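Local structure of esterase (Staphylococcus aureus subsp. aureus USA300_TCH1516, 3D7R) at residues Ile102-Trp116 against Glu129-Phe141. The protein is a putative esterase of the alpha/beta-hydrolase fold, thought to act on ester bonds. Numbering follows the deposited sequence.
Sequences IHGGFNALQPSPFHW and EVVLPIYPKTPEF. With DMS (dimethyl sulfoxide), chain I.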
loop_
_atom_site.group_PDB
_atom_site.type_symbol
_atom_site.label_atom_id
_atom_site.label_comp_id
_atom_site.label_asym_id
_atom_site.label_seq_id
_atom_site.Cartn_x
_atom_site.Cartn_y
_atom_site.Cartn_z
ATOM N N ILE A 102 0.420 -4.658 -2.493
ATOM C CA ILE A 102 -0.639 -3.741 -2.954
ATOM C C ILE A 102 -0.062 -2.315 -3.043
ATOM O O ILE A 102 0.162 -1.660 -2.022
ATOM C CB ILE A 102 -1.886 -3.772 -2.013
ATOM C CG1 ILE A 102 -2.341 -5.225 -1.691
ATOM C CG2 ILE A 102 -3.024 -2.936 -2.608
ATOM C CD1 ILE A 102 -2.630 -6.138 -2.925
ATOM N N HIS A 103 0.187 -1.849 -4.267
ATOM C CA HIS A 103 0.950 -0.636 -4.477
ATOM C C HIS A 103 0.143 0.638 -4.173
ATOM O O HIS A 103 -1.085 0.660 -4.329
ATOM C CB HIS A 103 1.504 -0.604 -5.901
ATOM C CG HIS A 103 0.461 -0.346 -6.946
ATOM N ND1 HIS A 103 0.037 0.924 -7.272
ATOM C CD2 HIS A 103 -0.224 -1.188 -7.754
ATOM C CE1 HIS A 103 -0.861 0.855 -8.240
ATOM N NE2 HIS A 103 -1.034 -0.416 -8.553
ATOM N N GLY A 104 0.828 1.687 -3.718
ATOM C CA GLY A 104 0.163 2.987 -3.485
ATOM C C GLY A 104 -0.177 3.747 -4.769
ATOM O O GLY A 104 0.188 3.333 -5.882
ATOM N N GLY A 105 -0.902 4.851 -4.625
ATOM C CA GLY A 105 -1.249 5.671 -5.800
ATOM C C GLY A 105 -2.687 6.139 -5.749
ATOM O O GLY A 105 -3.249 6.554 -6.767
ATOM N N PHE A 106 -3.278 6.040 -4.561
ATOM C CA PHE A 106 -4.626 6.561 -4.263
ATOM C C PHE A 106 -5.763 5.897 -5.038
ATOM O O PHE A 106 -6.852 6.455 -5.124
ATOM C CB PHE A 106 -4.663 8.098 -4.387
ATOM C CG PHE A 106 -3.434 8.768 -3.824
ATOM C CD1 PHE A 106 -3.284 8.941 -2.448
ATOM C CD2 PHE A 106 -2.406 9.174 -4.673
ATOM C CE1 PHE A 106 -2.120 9.529 -1.930
ATOM C CE2 PHE A 106 -1.233 9.771 -4.166
ATOM C CZ PHE A 106 -1.094 9.952 -2.791
ATOM N N ASN A 107 -5.506 4.694 -5.562
ATOM C CA ASN A 107 -6.458 3.926 -6.390
ATOM C C ASN A 107 -6.745 4.611 -7.721
ATOM O O ASN A 107 -7.771 4.330 -8.359
ATOM C CB ASN A 107 -7.771 3.600 -5.644
ATOM C CG ASN A 107 -7.520 2.881 -4.311
ATOM O OD1 ASN A 107 -6.881 1.837 -4.280
ATOM N ND2 ASN A 107 -7.999 3.463 -3.212
ATOM N N ALA A 108 -5.823 5.478 -8.139
ATOM C CA ALA A 108 -5.940 6.252 -9.379
ATOM C C ALA A 108 -4.675 6.162 -10.231
ATOM O O ALA A 108 -4.741 6.212 -11.474
ATOM C CB ALA A 108 -6.238 7.728 -9.059
ATOM N N LEU A 109 -3.526 6.089 -9.552
ATOM C CA LEU A 109 -2.216 5.956 -10.190
ATOM C C LEU A 109 -1.777 4.500 -10.288
ATOM O O LEU A 109 -2.084 3.693 -9.423
ATOM C CB LEU A 109 -1.152 6.712 -9.382
ATOM C CG LEU A 109 -1.343 8.222 -9.240
ATOM C CD1 LEU A 109 -0.265 8.783 -8.309
ATOM C CD2 LEU A 109 -1.298 8.897 -10.620
ATOM N N GLN A 110 -1.036 4.185 -11.337
ATOM C CA GLN A 110 -0.417 2.880 -11.484
ATOM C C GLN A 110 0.911 2.894 -10.715
ATOM O O GLN A 110 1.292 3.952 -10.148
ATOM C CB GLN A 110 -0.203 2.567 -12.976
ATOM C CG GLN A 110 -1.483 2.471 -13.801
ATOM C CD GLN A 110 -2.362 1.250 -13.481
ATOM O OE1 GLN A 110 -2.466 0.808 -12.335
ATOM N NE2 GLN A 110 -3.041 0.739 -14.505
ATOM N N PRO A 111 1.612 1.732 -10.641
ATOM C CA PRO A 111 2.886 1.763 -9.932
ATOM C C PRO A 111 3.904 2.747 -10.505
ATOM O O PRO A 111 4.038 2.896 -11.723
ATOM C CB PRO A 111 3.409 0.327 -10.063
ATOM C CG PRO A 111 2.179 -0.495 -10.255
ATOM C CD PRO A 111 1.293 0.372 -11.113
ATOM N N SER A 112 4.606 3.403 -9.589
ATOM C CA SER A 112 5.722 4.281 -9.889
ATOM C C SER A 112 6.898 3.441 -10.345
ATOM O O SER A 112 7.002 2.294 -9.945
ATOM C CB SER A 112 6.106 4.995 -8.590
ATOM O OG SER A 112 7.290 5.713 -8.767
ATOM N N PRO A 113 7.814 4.013 -11.155
ATOM C CA PRO A 113 9.069 3.309 -11.423
ATOM C C PRO A 113 9.854 3.025 -10.138
ATOM O O PRO A 113 10.617 2.049 -10.093
ATOM C CB PRO A 113 9.845 4.286 -12.323
ATOM C CG PRO A 113 9.176 5.601 -12.137
ATOM C CD PRO A 113 7.747 5.308 -11.859
ATOM N N PHE A 114 9.661 3.861 -9.112
ATOM C CA PHE A 114 10.269 3.675 -7.794
ATOM C C PHE A 114 9.618 2.514 -7.033
ATOM O O PHE A 114 10.247 1.920 -6.140
ATOM C CB PHE A 114 10.151 4.963 -6.951
ATOM C CG PHE A 114 11.163 6.034 -7.301
ATOM C CD1 PHE A 114 11.755 6.097 -8.567
ATOM C CD2 PHE A 114 11.524 6.988 -6.363
ATOM C CE1 PHE A 114 12.707 7.097 -8.881
ATOM C CE2 PHE A 114 12.456 7.997 -6.678
ATOM C CZ PHE A 114 13.047 8.040 -7.938
ATOM N N HIS A 115 8.356 2.208 -7.352
ATOM C CA HIS A 115 7.715 1.006 -6.817
ATOM C C HIS A 115 8.388 -0.231 -7.399
ATOM O O HIS A 115 8.633 -1.194 -6.688
ATOM C CB HIS A 115 6.217 0.951 -7.140
ATOM C CG HIS A 115 5.344 1.759 -6.223
ATOM N ND1 HIS A 115 4.454 2.706 -6.688
ATOM C CD2 HIS A 115 5.192 1.731 -4.878
ATOM C CE1 HIS A 115 3.815 3.251 -5.666
ATOM N NE2 HIS A 115 4.239 2.669 -4.556
ATOM N N TRP A 116 8.674 -0.209 -8.699
ATOM C CA TRP A 116 9.376 -1.327 -9.322
ATOM C C TRP A 116 10.689 -1.581 -8.602
ATOM O O TRP A 116 11.028 -2.719 -8.256
ATOM C CB TRP A 116 9.608 -1.031 -10.805
ATOM C CG TRP A 116 8.375 -1.347 -11.594
ATOM C CD1 TRP A 116 7.238 -0.581 -11.714
ATOM C CD2 TRP A 116 8.129 -2.548 -12.323
ATOM N NE1 TRP A 116 6.320 -1.234 -12.505
ATOM C CE2 TRP A 116 6.834 -2.448 -12.876
ATOM C CE3 TRP A 116 8.880 -3.693 -12.573
ATOM C CZ2 TRP A 116 6.283 -3.453 -13.669
ATOM C CZ3 TRP A 116 8.320 -4.701 -13.340
ATOM C CH2 TRP A 116 7.037 -4.572 -13.883
ATOM N N GLU A 129 8.804 -14.490 -3.054
ATOM C CA GLU A 129 8.331 -14.051 -4.351
ATOM C C GLU A 129 7.339 -12.906 -4.150
ATOM O O GLU A 129 6.311 -13.073 -3.470
ATOM C CB GLU A 129 7.649 -15.195 -5.091
ATOM C CG GLU A 129 7.041 -14.776 -6.401
ATOM C CD GLU A 129 6.581 -15.966 -7.212
ATOM O OE1 GLU A 129 5.466 -16.472 -6.938
ATOM O OE2 GLU A 129 7.331 -16.364 -8.134
ATOM N N VAL A 130 7.638 -11.754 -4.743
ATOM C CA VAL A 130 6.767 -10.580 -4.587
ATOM C C VAL A 130 5.773 -10.541 -5.742
ATOM O O VAL A 130 6.169 -10.615 -6.918
ATOM C CB VAL A 130 7.576 -9.282 -4.519
ATOM C CG1 VAL A 130 6.638 -8.029 -4.536
ATOM C CG2 VAL A 130 8.460 -9.286 -3.272
ATOM N N VAL A 131 4.494 -10.442 -5.401
ATOM C CA VAL A 131 3.423 -10.496 -6.403
ATOM C C VAL A 131 2.735 -9.129 -6.482
ATOM O O VAL A 131 2.186 -8.624 -5.483
ATOM C CB VAL A 131 2.398 -11.618 -6.087
ATOM C CG1 VAL A 131 1.307 -11.688 -7.174
ATOM C CG2 VAL A 131 3.112 -12.995 -5.961
ATOM N N LEU A 132 2.787 -8.550 -7.676
ATOM C CA LEU A 132 2.296 -7.195 -7.944
ATOM C C LEU A 132 1.100 -7.230 -8.907
ATOM O O LEU A 132 1.282 -7.184 -10.118
ATOM C CB LEU A 132 3.433 -6.336 -8.539
ATOM C CG LEU A 132 3.136 -4.884 -8.970
ATOM C CD1 LEU A 132 2.649 -4.043 -7.790
ATOM C CD2 LEU A 132 4.347 -4.238 -9.671
ATOM N N PRO A 133 -0.136 -7.322 -8.364
ATOM C CA PRO A 133 -1.356 -7.169 -9.186
ATOM C C PRO A 133 -1.648 -5.715 -9.594
ATOM O O PRO A 133 -1.600 -4.808 -8.759
ATOM C CB PRO A 133 -2.454 -7.694 -8.274
ATOM C CG PRO A 133 -1.947 -7.393 -6.855
ATOM C CD PRO A 133 -0.438 -7.590 -6.948
ATOM N N ILE A 134 -1.922 -5.491 -10.881
ATOM C CA ILE A 134 -2.325 -4.163 -11.340
ATOM C C ILE A 134 -3.863 -4.115 -11.223
ATOM O O ILE A 134 -4.573 -4.363 -12.188
ATOM C CB ILE A 134 -1.816 -3.871 -12.777
ATOM C CG1 ILE A 134 -0.306 -4.151 -12.903
ATOM C CG2 ILE A 134 -2.136 -2.436 -13.199
ATOM C CD1 ILE A 134 0.604 -3.444 -11.847
ATOM N N TYR A 135 -4.342 -3.855 -10.002
ATOM C CA TYR A 135 -5.761 -3.971 -9.632
ATOM C C TYR A 135 -6.549 -2.809 -10.237
ATOM O O TYR A 135 -5.962 -1.769 -10.559
ATOM C CB TYR A 135 -5.900 -4.007 -8.096
ATOM C CG TYR A 135 -5.210 -2.838 -7.405
ATOM C CD1 TYR A 135 -5.825 -1.577 -7.338
ATOM C CD2 TYR A 135 -3.938 -2.983 -6.834
ATOM C CE1 TYR A 135 -5.195 -0.512 -6.727
ATOM C CE2 TYR A 135 -3.292 -1.904 -6.219
ATOM C CZ TYR A 135 -3.928 -0.673 -6.184
ATOM O OH TYR A 135 -3.324 0.410 -5.575
ATOM N N PRO A 136 -7.868 -2.993 -10.458
ATOM C CA PRO A 136 -8.681 -1.927 -11.067
ATOM C C PRO A 136 -8.563 -0.574 -10.360
ATOM O O PRO A 136 -8.564 -0.493 -9.118
ATOM C CB PRO A 136 -10.113 -2.463 -10.932
ATOM C CG PRO A 136 -9.941 -3.972 -11.021
ATOM C CD PRO A 136 -8.665 -4.217 -10.220
ATOM N N LYS A 137 -8.464 0.474 -11.171
ATOM C CA LYS A 137 -8.273 1.832 -10.700
ATOM C C LYS A 137 -9.438 2.726 -11.036
ATOM O O LYS A 137 -10.115 2.557 -12.077
ATOM C CB LYS A 137 -7.027 2.461 -11.344
ATOM C CG LYS A 137 -5.716 1.713 -11.156
ATOM C CD LYS A 137 -5.438 1.445 -9.688
ATOM C CE LYS A 137 -3.979 1.019 -9.453
ATOM N NZ LYS A 137 -3.641 -0.342 -10.109
ATOM N N THR A 138 -9.642 3.713 -10.167
ATOM C CA THR A 138 -10.528 4.820 -10.464
ATOM C C THR A 138 -9.803 5.779 -11.442
ATOM O O THR A 138 -8.569 5.787 -11.498
ATOM C CB THR A 138 -11.048 5.488 -9.138
ATOM O OG1 THR A 138 -12.469 5.695 -9.203
ATOM C CG2 THR A 138 -10.313 6.797 -8.756
ATOM N N PRO A 139 -10.551 6.627 -12.181
ATOM C CA PRO A 139 -11.982 6.904 -12.062
ATOM C C PRO A 139 -12.927 5.906 -12.727
ATOM O O PRO A 139 -14.133 5.998 -12.489
ATOM C CB PRO A 139 -12.129 8.274 -12.742
ATOM C CG PRO A 139 -11.069 8.239 -13.825
ATOM C CD PRO A 139 -9.912 7.461 -13.219
ATOM N N GLU A 140 -12.425 4.998 -13.564
ATOM C CA GLU A 140 -13.333 4.057 -14.255
ATOM C C GLU A 140 -13.902 2.972 -13.324
ATOM O O GLU A 140 -15.080 2.609 -13.385
ATOM C CB GLU A 140 -12.652 3.411 -15.464
ATOM C CG GLU A 140 -13.573 2.461 -16.233
ATOM C CD GLU A 140 -13.106 2.189 -17.657
ATOM O OE1 GLU A 140 -11.905 2.374 -17.958
ATOM O OE2 GLU A 140 -13.955 1.774 -18.482
ATOM N N PHE A 141 -13.050 2.446 -12.467
ATOM C CA PHE A 141 -13.467 1.402 -11.541
ATOM C C PHE A 141 -13.534 1.883 -10.097
ATOM O O PHE A 141 -13.025 2.954 -9.743
ATOM C CB PHE A 141 -12.565 0.173 -11.727
ATOM C CG PHE A 141 -12.577 -0.351 -13.143
ATOM C CD1 PHE A 141 -13.666 -1.092 -13.609
ATOM C CD2 PHE A 141 -11.542 -0.055 -14.024
ATOM C CE1 PHE A 141 -13.704 -1.552 -14.918
ATOM C CE2 PHE A 141 -11.571 -0.507 -15.334
ATOM C CZ PHE A 141 -12.649 -1.260 -15.788
HETATM S S DMS I . 8.161 9.260 -7.483
HETATM O O DMS I . 7.362 7.700 -7.170
HETATM C C1 DMS I . 9.132 9.679 -6.009
HETATM C C2 DMS I . 9.522 9.025 -8.660
HETATM O O HOH W 1 -0.593 -4.111 -6.244
HETATM O O HOH W 2 -3.411 3.223 -6.780
HETATM O O HOH W 3 -4.418 1.898 -3.338
HETATM O O HOH W 4 -5.612 -1.235 -13.695
#
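His103 and Tyr135 form an offset stack, ring centroids 4.7 Å apart and planes 24° from parallel. The Tyr135 hydroxyl lies over one face of the imidazole, Pro111 CG over the other, sandwiching the ring. Tyr135 holds CG between its backbone N and carbonyl carbon (chi1 53°), which sets CE2 3.5 Å from His103 CD2, and its OH donates to His103 O at 2.6 Å. Two waters donate to this OH, one tying it to Leu109 O and the other to Asn107 OD1.

The polar hub is Lys137. Kinked near both ends, its chain brings NZ over the face of the Tyr135 ring, where it donates to His103 NE2 (3.0 Å), to Gln110 OE1 in the carbonyl plane (2.8 Å), and to Tyr135 O. His103 ND1 donates to Gly104 O, so both imidazole nitrogens are engaged. Backbones also meet: Thr138 N donates to Asn107 O at 2.7 Å, and Ala108 CA makes a CH...O contact with Thr138 O.

Apolar side chains pack around this core: Ile134 CD1 reaches Pro111 CG at 3.7 Å, Ile102 CG2 touches Tyr135 CE2, and Leu132 sets CD1 against His103, with CD2 a distant 4.4 Å from Trp116 CE2.

The contact links the loops after two neighbouring parallel strands of a beta-alpha-beta unit. His103-Gly104-Gly105 recalls the HGG(G) motif of hormone-sensitive-lipase-like esterases, whose glycines usually help form the oxyanion hole, a role only inferred here.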